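Local coordinates for protein 2-hydroxy-3-oxopropionate reductase (Polaromonas sp. JS666, PDB 4DLL) that probably catalyses the NAD(P)H-dependent, reversible reduction of 2-hydroxy-3-oxopropionate (tartronate semialdehyde) to glycerate, at residues L119-M123 with R175-L180; Q265-R270 with E290-A294; I164-P170 with A186-H192. All blocks are in the same frame, centred on the assembly; numbering follows the deposited sequence.

Contact 1: L119-M123 with R175-L180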
loop_
_atom_site.group_PDB
_atom_site.type_symbol
_atom_site.label_atom_id
_atom_site.label_comp_id
_atom_site.label_asym_id
_atom_site.label_seq_id
_atom_site.Cartn_x
_atom_site.Cartn_y
_atom_site.Cartn_z
ATOM N N LEU A 119 25.374 -19.568 15.885
ATOM C CA LEU A 119 24.516 -19.186 14.780
ATOM C C LEU A 119 24.898 -17.796 14.276
ATOM O O LEU A 119 25.209 -16.927 15.076
ATOM C CB LEU A 119 23.044 -19.124 15.240
ATOM C CG LEU A 119 22.162 -20.328 14.898
ATOM C CD1 LEU A 119 22.479 -21.521 15.852
ATOM C CD2 LEU A 119 20.681 -19.987 14.898
ATOM N N PHE A 120 24.818 -17.611 12.958
ATOM C CA PHE A 120 25.037 -16.346 12.329
ATOM C C PHE A 120 23.737 -15.864 11.701
ATOM O O PHE A 120 23.179 -16.546 10.893
ATOM C CB PHE A 120 26.130 -16.471 11.286
ATOM C CG PHE A 120 26.433 -15.199 10.533
ATOM C CD1 PHE A 120 25.763 -14.907 9.346
ATOM C CD2 PHE A 120 27.446 -14.358 10.945
ATOM C CE1 PHE A 120 26.048 -13.750 8.577
ATOM C CE2 PHE A 120 27.760 -13.187 10.208
ATOM C CZ PHE A 120 27.047 -12.884 9.011
ATOM N N LEU A 121 23.276 -14.687 12.117
ATOM C CA LEU A 121 22.033 -14.071 11.660
ATOM C C LEU A 121 22.419 -12.936 10.757
ATOM O O LEU A 121 23.001 -11.958 11.237
ATOM C CB LEU A 121 21.223 -13.528 12.851
ATOM C CG LEU A 121 20.070 -14.409 13.371
ATOM C CD1 LEU A 121 20.444 -15.844 13.556
ATOM C CD2 LEU A 121 19.466 -13.880 14.651
ATOM N N ASP A 122 22.119 -13.058 9.465
ATOM C CA ASP A 122 22.333 -11.944 8.557
ATOM C C ASP A 122 21.079 -11.125 8.332
ATOM O O ASP A 122 20.097 -11.599 7.767
ATOM C CB ASP A 122 22.988 -12.340 7.232
ATOM C CG ASP A 122 23.699 -11.137 6.583
ATOM O OD1 ASP A 122 23.306 -9.967 6.907
ATOM O OD2 ASP A 122 24.671 -11.337 5.796
HETATM N N MSE A 123 21.145 -9.902 8.851
HETATM C CA MSE A 123 20.114 -8.878 8.717
HETATM C C MSE A 123 20.470 -7.902 7.640
HETATM O O MSE A 123 19.600 -7.236 7.141
HETATM C CB MSE A 123 19.974 -8.082 9.996
HETATM C CG MSE A 123 19.563 -8.937 11.131
HETATM SE SE MSE A 123 18.762 -7.821 12.515
HETATM C CE MSE A 123 17.270 -9.216 13.000
ATOM N N ARG A 175 16.035 -22.290 17.213
ATOM C CA ARG A 175 17.107 -21.804 18.058
ATOM C C ARG A 175 17.118 -20.278 18.149
ATOM O O ARG A 175 17.426 -19.721 19.210
ATOM C CB ARG A 175 18.453 -22.344 17.608
ATOM C CG ARG A 175 18.665 -23.763 18.048
ATOM C CD ARG A 175 19.983 -24.377 17.590
ATOM N NE ARG A 175 20.325 -25.436 18.543
ATOM C CZ ARG A 175 21.153 -25.287 19.588
ATOM N NH1 ARG A 175 21.761 -24.118 19.796
ATOM N NH2 ARG A 175 21.392 -26.310 20.420
ATOM N N SER A 176 16.702 -19.616 17.073
ATOM C CA SER A 176 16.799 -18.176 16.945
ATOM C C SER A 176 15.702 -17.438 17.568
ATOM O O SER A 176 15.814 -16.216 17.748
ATOM C CB SER A 176 16.682 -17.793 15.460
ATOM O OG SER A 176 17.898 -18.085 14.836
ATOM N N LEU A 177 14.572 -18.127 17.714
ATOM C CA LEU A 177 13.330 -17.424 17.812
ATOM C C LEU A 177 13.287 -16.536 19.057
ATOM O O LEU A 177 12.821 -15.383 18.956
ATOM C CB LEU A 177 12.102 -18.380 17.689
ATOM C CG LEU A 177 10.685 -17.766 17.574
ATOM C CD1 LEU A 177 10.587 -16.723 16.479
ATOM C CD2 LEU A 177 9.533 -18.820 17.359
ATOM N N PRO A 178 13.798 -17.041 20.229
ATOM C CA PRO A 178 13.758 -16.183 21.420
ATOM C C PRO A 178 14.515 -14.866 21.176
ATOM O O PRO A 178 14.065 -13.795 21.625
ATOM C CB PRO A 178 14.450 -17.039 22.513
ATOM C CG PRO A 178 14.107 -18.441 22.130
ATOM C CD PRO A 178 14.250 -18.401 20.566
ATOM N N LEU A 179 15.664 -14.913 20.482
ATOM C CA LEU A 179 16.363 -13.627 20.220
ATOM C C LEU A 179 15.513 -12.793 19.282
ATOM O O LEU A 179 15.347 -11.567 19.495
ATOM C CB LEU A 179 17.733 -13.827 19.629
ATOM C CG LEU A 179 18.300 -12.426 19.356
ATOM C CD1 LEU A 179 18.776 -11.871 20.669
ATOM C CD2 LEU A 179 19.381 -12.451 18.315
ATOM N N LEU A 180 14.901 -13.481 18.298
ATOM C CA LEU A 180 14.096 -12.799 17.331
ATOM C C LEU A 180 12.906 -12.080 17.933
ATOM O O LEU A 180 12.705 -10.928 17.604
ATOM C CB LEU A 180 13.688 -13.720 16.186
ATOM C CG LEU A 180 14.903 -14.095 15.323
ATOM C CD1 LEU A 180 14.517 -14.965 14.183
ATOM C CD2 LEU A 180 15.707 -12.943 14.879
#

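Contact 2: Q265-R270 with E290-A294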
loop_
_atom_site.group_PDB
_atom_site.type_symbol
_atom_site.label_atom_id
_atom_site.label_comp_id
_atom_site.label_asym_id
_atom_site.label_seq_id
_atom_site.Cartn_x
_atom_site.Cartn_y
_atom_site.Cartn_z
ATOM N N GLN A 265 17.011 2.421 -1.818
ATOM C CA GLN A 265 15.836 1.875 -2.516
ATOM C C GLN A 265 16.220 1.467 -3.942
ATOM O O GLN A 265 15.744 0.429 -4.413
ATOM C CB GLN A 265 14.648 2.829 -2.496
ATOM C CG GLN A 265 13.368 2.245 -3.131
ATOM C CD GLN A 265 12.623 1.239 -2.242
ATOM O OE1 GLN A 265 12.539 1.405 -1.041
ATOM N NE2 GLN A 265 12.060 0.231 -2.841
ATOM N N LEU A 266 17.107 2.248 -4.593
ATOM C CA LEU A 266 17.612 1.928 -5.933
ATOM C C LEU A 266 18.293 0.570 -5.917
ATOM O O LEU A 266 17.992 -0.299 -6.744
ATOM C CB LEU A 266 18.596 2.973 -6.429
ATOM C CG LEU A 266 19.260 2.656 -7.790
ATOM C CD1 LEU A 266 18.261 2.605 -9.000
ATOM C CD2 LEU A 266 20.419 3.640 -8.053
ATOM N N LYS A 267 19.168 0.383 -4.936
ATOM C CA LYS A 267 19.843 -0.869 -4.734
ATOM C C LYS A 267 18.805 -1.971 -4.503
ATOM O O LYS A 267 18.924 -3.059 -5.086
ATOM C CB LYS A 267 20.855 -0.721 -3.563
ATOM C CG LYS A 267 21.732 -1.945 -3.257
ATOM C CD LYS A 267 22.201 -2.034 -1.733
ATOM C CE LYS A 267 21.212 -1.450 -0.664
ATOM N NZ LYS A 267 19.985 -2.297 -0.322
ATOM N N ASP A 268 17.790 -1.732 -3.682
ATOM C CA ASP A 268 16.788 -2.787 -3.487
ATOM C C ASP A 268 16.170 -3.136 -4.830
ATOM O O ASP A 268 16.038 -4.292 -5.137
ATOM C CB ASP A 268 15.648 -2.445 -2.479
ATOM C CG ASP A 268 16.142 -1.973 -1.120
ATOM O OD1 ASP A 268 17.188 -2.485 -0.591
ATOM O OD2 ASP A 268 15.440 -1.071 -0.569
HETATM N N MSE A 269 15.793 -2.144 -5.619
HETATM C CA MSE A 269 15.249 -2.409 -6.981
HETATM C C MSE A 269 16.219 -3.229 -7.867
HETATM O O MSE A 269 15.813 -4.208 -8.454
HETATM C CB MSE A 269 14.819 -1.108 -7.716
HETATM C CG MSE A 269 13.839 -0.183 -6.961
HETATM SE SE MSE A 269 12.094 -1.045 -6.351
HETATM C CE MSE A 269 12.708 -1.986 -4.745
ATOM N N ARG A 270 17.493 -2.827 -7.904
ATOM C CA ARG A 270 18.535 -3.493 -8.684
ATOM C C ARG A 270 18.761 -4.935 -8.240
ATOM O O ARG A 270 18.755 -5.850 -9.065
ATOM C CB ARG A 270 19.862 -2.710 -8.622
ATOM C CG ARG A 270 19.784 -1.247 -9.026
ATOM C CD ARG A 270 20.161 -1.084 -10.468
ATOM N NE ARG A 270 20.209 0.295 -10.955
ATOM C CZ ARG A 270 21.205 1.165 -10.770
ATOM N NH1 ARG A 270 22.300 0.860 -10.086
ATOM N NH2 ARG A 270 21.094 2.363 -11.291
ATOM N N GLU A 290 12.859 0.796 -11.218
ATOM C CA GLU A 290 14.306 0.943 -11.230
ATOM C C GLU A 290 14.684 2.173 -12.091
ATOM O O GLU A 290 15.458 3.034 -11.635
ATOM C CB GLU A 290 14.952 -0.332 -11.721
ATOM C CG GLU A 290 16.478 -0.329 -11.683
ATOM C CD GLU A 290 17.135 0.198 -12.991
ATOM O OE1 GLU A 290 16.497 0.140 -14.077
ATOM O OE2 GLU A 290 18.298 0.664 -12.903
ATOM N N GLN A 291 14.094 2.290 -13.289
ATOM C CA GLN A 291 14.391 3.427 -14.210
ATOM C C GLN A 291 14.098 4.730 -13.515
ATOM O O GLN A 291 14.904 5.651 -13.538
ATOM C CB GLN A 291 13.553 3.391 -15.492
ATOM C CG GLN A 291 13.907 2.298 -16.449
ATOM C CD GLN A 291 13.024 2.319 -17.686
ATOM O OE1 GLN A 291 11.907 1.791 -17.676
ATOM N NE2 GLN A 291 13.524 2.930 -18.761
ATOM N N LEU A 292 12.938 4.809 -12.879
ATOM C CA LEU A 292 12.544 6.056 -12.221
ATOM C C LEU A 292 13.444 6.417 -11.066
ATOM O O LEU A 292 13.733 7.596 -10.841
ATOM C CB LEU A 292 11.124 5.994 -11.731
ATOM C CG LEU A 292 10.100 6.034 -12.830
ATOM C CD1 LEU A 292 8.775 5.642 -12.165
ATOM C CD2 LEU A 292 10.044 7.427 -13.518
ATOM N N TYR A 293 13.877 5.399 -10.327
ATOM C CA TYR A 293 14.790 5.648 -9.236
ATOM C C TYR A 293 16.173 5.988 -9.782
ATOM O O TYR A 293 16.851 6.840 -9.225
ATOM C CB TYR A 293 14.845 4.465 -8.266
ATOM C CG TYR A 293 13.745 4.490 -7.235
ATOM C CD1 TYR A 293 12.660 3.625 -7.322
ATOM C CD2 TYR A 293 13.787 5.392 -6.179
ATOM C CE1 TYR A 293 11.648 3.655 -6.373
ATOM C CE2 TYR A 293 12.768 5.435 -5.208
ATOM C CZ TYR A 293 11.717 4.557 -5.318
ATOM O OH TYR A 293 10.726 4.591 -4.400
ATOM N N ALA A 294 16.575 5.300 -10.853
ATOM C CA ALA A 294 17.861 5.551 -11.512
ATOM C C ALA A 294 17.866 6.989 -12.007
ATOM O O ALA A 294 18.852 7.693 -11.816
ATOM C CB ALA A 294 18.123 4.542 -12.671
#

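Contact 3: I164-P170 with A186-H192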
loop_
_atom_site.group_PDB
_atom_site.type_symbol
_atom_site.label_atom_id
_atom_site.label_comp_id
_atom_site.label_asym_id
_atom_site.label_seq_id
_atom_site.Cartn_x
_atom_site.Cartn_y
_atom_site.Cartn_z
ATOM N N ILE A 164 10.173 -9.583 10.823
ATOM C CA ILE A 164 11.419 -10.269 10.476
ATOM C C ILE A 164 11.128 -11.469 9.578
ATOM O O ILE A 164 10.265 -12.332 9.870
ATOM C CB ILE A 164 12.202 -10.745 11.740
ATOM C CG1 ILE A 164 12.513 -9.595 12.671
ATOM C CG2 ILE A 164 13.501 -11.479 11.392
ATOM C CD1 ILE A 164 12.419 -10.014 14.176
HETATM N N MSE A 165 11.836 -11.510 8.463
HETATM C CA MSE A 165 11.587 -12.486 7.444
HETATM C C MSE A 165 12.813 -13.365 7.337
HETATM O O MSE A 165 13.878 -12.906 6.804
HETATM C CB MSE A 165 11.379 -11.796 6.075
HETATM C CG MSE A 165 10.155 -10.878 5.924
HETATM SE SE MSE A 165 10.844 -9.297 4.837
HETATM C CE MSE A 165 11.543 -8.437 6.365
ATOM N N ALA A 166 12.647 -14.609 7.758
ATOM C CA ALA A 166 13.753 -15.567 7.972
ATOM C C ALA A 166 13.906 -16.661 6.918
ATOM O O ALA A 166 12.913 -17.247 6.455
ATOM C CB ALA A 166 13.640 -16.203 9.418
ATOM N N GLY A 167 15.149 -16.923 6.501
ATOM C CA GLY A 167 15.456 -18.034 5.554
ATOM C C GLY A 167 16.370 -18.981 6.307
ATOM O O GLY A 167 17.272 -18.501 6.992
ATOM N N GLY A 168 16.123 -20.310 6.234
ATOM C CA GLY A 168 17.081 -21.316 6.744
ATOM C C GLY A 168 16.374 -22.567 7.242
ATOM O O GLY A 168 15.233 -22.825 6.860
ATOM N N LYS A 169 17.023 -23.304 8.144
ATOM C CA LYS A 169 16.507 -24.614 8.560
ATOM C C LYS A 169 15.561 -24.447 9.770
ATOM O O LYS A 169 15.764 -23.560 10.550
ATOM C CB LYS A 169 17.680 -25.620 8.786
ATOM C CG LYS A 169 18.657 -25.738 7.528
ATOM C CD LYS A 169 17.890 -26.235 6.178
ATOM C CE LYS A 169 18.456 -25.735 4.794
ATOM N NZ LYS A 169 17.934 -24.344 4.323
ATOM N N PRO A 170 14.500 -25.271 9.902
ATOM C CA PRO A 170 13.560 -25.029 11.008
ATOM C C PRO A 170 14.233 -25.067 12.376
ATOM O O PRO A 170 14.041 -24.154 13.155
ATOM C CB PRO A 170 12.517 -26.143 10.850
ATOM C CG PRO A 170 12.537 -26.451 9.449
ATOM C CD PRO A 170 14.024 -26.372 9.058
ATOM N N ALA A 186 8.671 -12.629 14.028
ATOM C CA ALA A 186 9.457 -13.316 12.989
ATOM C C ALA A 186 8.642 -14.419 12.372
ATOM O O ALA A 186 7.840 -15.086 13.057
ATOM C CB ALA A 186 10.777 -13.891 13.567
ATOM N N THR A 187 8.855 -14.607 11.073
ATOM C CA THR A 187 8.152 -15.575 10.270
ATOM C C THR A 187 9.180 -16.330 9.446
ATOM O O THR A 187 10.054 -15.729 8.731
ATOM C CB THR A 187 7.177 -14.870 9.295
ATOM O OG1 THR A 187 6.314 -13.978 10.023
ATOM C CG2 THR A 187 6.320 -15.864 8.531
ATOM N N HIS A 188 9.052 -17.638 9.490
ATOM C CA HIS A 188 9.974 -18.502 8.792
ATOM C C HIS A 188 9.489 -18.682 7.373
ATOM O O HIS A 188 8.443 -19.276 7.158
ATOM C CB HIS A 188 10.155 -19.836 9.530
ATOM C CG HIS A 188 11.241 -20.687 8.967
ATOM N ND1 HIS A 188 11.320 -22.042 9.182
ATOM C CD2 HIS A 188 12.328 -20.356 8.220
ATOM C CE1 HIS A 188 12.397 -22.511 8.580
ATOM N NE2 HIS A 188 13.021 -21.507 7.984
ATOM N N VAL A 189 10.232 -18.160 6.404
ATOM C CA VAL A 189 9.669 -18.022 5.056
ATOM C C VAL A 189 10.101 -19.144 4.114
ATOM O O VAL A 189 9.454 -19.382 3.083
ATOM C CB VAL A 189 10.001 -16.658 4.394
ATOM C CG1 VAL A 189 9.137 -15.507 4.974
ATOM C CG2 VAL A 189 11.527 -16.318 4.506
ATOM N N GLY A 190 11.158 -19.864 4.466
ATOM C CA GLY A 190 11.718 -20.875 3.572
ATOM C C GLY A 190 13.177 -21.145 3.939
ATOM O O GLY A 190 13.606 -20.737 5.018
ATOM N N PRO A 191 13.946 -21.808 3.028
ATOM C CA PRO A 191 15.349 -22.224 3.210
ATOM C C PRO A 191 16.275 -21.062 2.963
ATOM O O PRO A 191 15.806 -20.002 2.638
ATOM C CB PRO A 191 15.539 -23.337 2.154
ATOM C CG PRO A 191 14.143 -23.601 1.600
ATOM C CD PRO A 191 13.419 -22.296 1.736
ATOM N N HIS A 192 17.573 -21.236 3.228
ATOM C CA HIS A 192 18.591 -20.182 3.005
ATOM C C HIS A 192 18.281 -19.314 1.792
ATOM O O HIS A 192 17.992 -19.850 0.737
ATOM C CB HIS A 192 20.011 -20.750 2.867
ATOM C CG HIS A 192 20.407 -21.728 3.926
ATOM N ND1 HIS A 192 20.434 -21.420 5.272
ATOM C CD2 HIS A 192 20.853 -23.007 3.826
ATOM C CE1 HIS A 192 20.864 -22.468 5.960
ATOM N NE2 HIS A 192 21.103 -23.452 5.105
#

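Contact 1: L119-M123 with R175-L180
Leu121 carries the apolar part of this contact with one methyl, CD2, which meets two leucines of the helix: Leu179 CD2 at 3.9 Å and, at the same distance, Leu180 CD2. The two encounters differ in approach. Leu121 and Leu179 run alongside each other in opposite senses; Leu179, whose CB points toward the strand, holds CG anti to its backbone N (chi1 177°) with CD2 as the touching branch, whereas Leu180 leaves the backbone off to one side and only its CD2 end closes in. Selenomethionine Met123 adds a looser touch, its CE lying 4.5 Å from Leu180 CD2. At the other end of the strand Leu119 CD1 lies 4.2 Å from Arg175 CD, the two side chains meeting at about a right angle, so Arg175 contributes aliphatic chain here.

The segments belong to the Rossmann-type nucleotide-binding domain. Helix 170-183 connects strands 162-167 and 184-190, and it also reaches beyond strand 144-151 to lie over strand 119-122, with axes 10.7 Å apart and directions 52° from each other.

The polar atom facing both strand leucines is Ser176 OG, which packs against two methyls, Leu119 CD2 at 3.4 Å and Leu121 CD1 at 3.6 Å. With chi1 at -76° the hydroxyl stands beside its backbone N, from where it hydrogen-bonds Asp172 O one turn earlier; this buried oxygen is thereby satisfied within the helix.

Contact 2: Q265-R270 with E290-A294
Leu266 CD1 fills the middle of the interface, 3.7 Å from Ala294 N and 4.0 Å from Tyr293 CB, resting on the backbone turn that joins Glu290 to Ala294. Beside it selenomethionine Met269 brings CG to 4.0 Å from Tyr293 CD1, while its chain bends at both chi2 and chi3, turning its selenium end from the partner helix. Gln265 CG sits over one face of the Tyr293 ring, 3.9 Å from the centroid, a CH-pi contact. The polar ends of this pair turn elsewhere, Gln265 NE2 to Gln203 O and Tyr293 OH to Gly207 O, both on helix 194-222. These are neighbouring helices of the all-helical C-terminal domain, running roughly antiparallel at 149° with axes 9.3 Å apart.

Toward solvent, Arg270 NE donates to Glu290 OE2 at 2.8 Å with an N-H...O angle of 155°. The oxygen is met on its anti side and lies near the guanidinium plane; the two planes are 53° apart, and OE2 alone is engaged. Leu266 CD2 lies 3.4 Å above one face of that guanidinium. A methyl over one face and a bond at the edge probably limit the rotation of the guanidinium, and the charge pairing sits at the rim of a largely apolar seam.

Contact 3: I164-P170 with A186-H192
Ile164 and Ala166 pair with Thr187 through the backbone: Thr187 N donates to Ile164 O at 2.9 Å, and Ala166 N returns a bond to Thr187 O at 3.0 Å. This is parallel pairing, with Ile164 opposite Ala186 and Ala166 opposite His188. Beyond it Gly168 N reaches Gly190 O at 2.8 Å, in the carbonyl plane on a lone pair. Gly168 and Gly190 adopt backbone angles (phi 149° and 158°) that call for glycine.

The two strands precede and follow helix 170-183 in a beta-alpha-beta unit, with 184-190 as the outermost strand of the sheet within this chain. Ile164, Ala166 and Ala186 face that helix, Ile164 CB meeting Ala186 CB at 3.9 Å. Met165 and Thr187 point to the other face, where Met165, joined by Val189, packs on helix 194-222 and on Ala233 of the second subunit.

One side-chain hydrogen bond crosses, from His188 NE2 to Gly168 O at 2.8 Å. It leaves within the imidazole plane but arrives well above the carbonyl plane, not on a lone pair. His188 CG lies anti to its backbone N (chi1 -172°), which brings the ring edge to the carbonyl of Gly168; Phe173 stacks on the ring.

Lys169 bends back at chi2 and chi4 and places NZ over one face of His192, 3.2 Å above the ring plane and offset toward its rim, while Pro191 CB lies 3.4 Å from Lys169 NZ.

From the N terminus, strand 119-122 is the first element used. The chain then passes through strand 144-151 to 164-170, where contact 3 opens, and only afterwards does helix 170-183 return to close contact 1 at 175-180. Contact 3 closes later, at 186-192, so the two loops cross. Their centres are 10 Å apart and they touch, Leu180 CB meeting Ala186 CB at 3.9 Å: one ties the helix over the sheet, the other pairs the strands before and after it. Contact 2 follows in series, joining two C-terminal helices about 29 Å from contact 1, centre to centre. Helix 194-222 packs against both contact 3 and contact 2, linking the two parts of the fold.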